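Local coordinates for protein diol-dehydratase (PDB 5I2A) that probably acts as a B12-independent glycyl radical lyase that dehydrates 1,2-propanediol, at residues A[67-72]-A[77-82]. Numbering follows the deposited sequence.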
# COMPACT_ATOMS: atom_id res chain seq x y z
N ILE A 67 25.14 -4.05 -26.71
CA ILE A 67 25.88 -3.89 -27.95
C ILE A 67 26.80 -2.69 -27.81
O ILE A 67 26.48 -1.73 -27.11
CB ILE A 67 24.92 -3.72 -29.16
CG1 ILE A 67 25.69 -3.69 -30.48
CG2 ILE A 67 24.05 -2.47 -29.02
CD1 ILE A 67 24.79 -3.80 -31.71
N ILE A 68 27.97 -2.76 -28.43
CA ILE A 68 28.85 -1.61 -28.56
C ILE A 68 28.83 -1.21 -30.02
O ILE A 68 29.19 -2.01 -30.88
CB ILE A 68 30.28 -1.92 -28.08
CG1 ILE A 68 30.26 -2.21 -26.58
CG2 ILE A 68 31.24 -0.77 -28.43
CD1 ILE A 68 31.64 -2.39 -25.96
N ARG A 69 28.36 0.00 -30.30
CA ARG A 69 28.16 0.42 -31.68
C ARG A 69 29.51 0.83 -32.28
O ARG A 69 30.43 1.16 -31.54
CB ARG A 69 27.13 1.56 -31.76
CG ARG A 69 25.83 1.32 -30.96
CD ARG A 69 24.70 2.18 -31.51
NE ARG A 69 23.46 2.11 -30.73
CZ ARG A 69 22.62 1.08 -30.75
NH1 ARG A 69 22.88 -0.00 -31.49
NH2 ARG A 69 21.53 1.12 -30.01
N PRO A 70 29.63 0.79 -33.62
CA PRO A 70 30.92 1.10 -34.26
C PRO A 70 31.49 2.44 -33.79
O PRO A 70 30.78 3.44 -33.81
CB PRO A 70 30.57 1.13 -35.75
CG PRO A 70 29.40 0.19 -35.87
CD PRO A 70 28.60 0.42 -34.61
N GLU A 71 32.73 2.40 -33.32
CA GLU A 71 33.51 3.59 -32.96
C GLU A 71 33.07 4.29 -31.67
O GLU A 71 33.64 5.32 -31.31
CB GLU A 71 33.48 4.61 -34.10
CG GLU A 71 34.11 4.10 -35.40
CD GLU A 71 34.39 5.22 -36.40
OE1 GLU A 71 35.39 5.92 -36.23
OE2 GLU A 71 33.59 5.39 -37.33
N GLU A 72 32.08 3.74 -30.96
CA GLU A 72 31.67 4.34 -29.70
C GLU A 72 32.84 4.42 -28.73
O GLU A 72 33.62 3.48 -28.61
CB GLU A 72 30.51 3.55 -29.07
CG GLU A 72 29.15 3.91 -29.63
CD GLU A 72 28.01 3.26 -28.86
OE1 GLU A 72 28.22 2.18 -28.27
OE2 GLU A 72 26.89 3.83 -28.86
N SER A 77 23.81 0.85 -24.58
CA SER A 77 22.68 0.92 -25.50
C SER A 77 21.54 0.11 -24.92
O SER A 77 21.76 -0.98 -24.42
CB SER A 77 23.05 0.39 -26.89
OG SER A 77 23.99 1.22 -27.56
N THR A 78 20.33 0.65 -25.00
CA THR A 78 19.18 0.00 -24.39
C THR A 78 18.48 -0.92 -25.41
O THR A 78 17.84 -1.90 -25.03
CB THR A 78 18.22 1.08 -23.81
OG1 THR A 78 18.86 1.69 -22.68
CG2 THR A 78 16.87 0.50 -23.36
N THR A 79 18.64 -0.62 -26.69
CA THR A 79 18.12 -1.49 -27.75
C THR A 79 19.22 -1.86 -28.76
O THR A 79 20.20 -1.15 -28.91
CB THR A 79 16.98 -0.83 -28.52
OG1 THR A 79 17.40 0.46 -28.95
CG2 THR A 79 15.74 -0.68 -27.62
N ILE A 80 19.04 -2.98 -29.45
CA ILE A 80 19.99 -3.34 -30.49
C ILE A 80 19.86 -2.33 -31.63
O ILE A 80 20.85 -1.78 -32.09
CB ILE A 80 19.77 -4.75 -30.98
CG1 ILE A 80 20.00 -5.73 -29.82
CG2 ILE A 80 20.72 -5.08 -32.15
CD1 ILE A 80 21.36 -5.51 -29.12
N ALA A 81 18.63 -2.05 -32.05
CA ALA A 81 18.40 -1.03 -33.07
C ALA A 81 18.66 0.37 -32.51
O ALA A 81 18.08 0.73 -31.50
CB ALA A 81 17.00 -1.12 -33.62
N PRO A 82 19.52 1.15 -33.17
CA PRO A 82 19.74 2.54 -32.74
C PRO A 82 18.43 3.34 -32.75
O PRO A 82 17.61 3.14 -33.63
CB PRO A 82 20.73 3.08 -33.77
CG PRO A 82 21.43 1.83 -34.33
CD PRO A 82 20.33 0.80 -34.35
O HOH W 1 26.56 1.08 -26.61
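Arg69 reaches into the bend of 77-82 and binds two successive backbone carbonyls: NH1 donates to Ile80 O over 2.8 Å (N-H...O 157°), and NH2 donates to Thr79 O over 2.9 Å, less straight at 142°. Both acceptors lie at the guanidinium edge, slightly tilted from its plane, and a chain extended from CG to NE delivers the group there. Ser77 OG sits 3.1 Å above one face, too poorly angled to bond, while Pro82 CA lies over the other. NE forms a salt bridge with Asp325, so three nitrogens hold the plane against rotation. Cutting Arg69 back to an alanine removes all three donors and is likely to leave the Thr79 and Ile80 carbonyls without these partners and Asp325 without this counter-charge.

Behind this, a water donates to Ile67 O and Glu72 OE1 and accepts from Ser77 OG at 2.7 Å; Glu72 OE1 also takes the Arg69 N-H, and its other oxygen pairs with Lys322. The looser side is apolar: CD1 of exposed Ile80 rests against CB and CG2 of partly exposed Ile67, 4.0 Å from CB. In this irregular loop between helices 49-63 and 94-97, a buried arginine, its charge probably balanced by Asp325, thus joins the two arms.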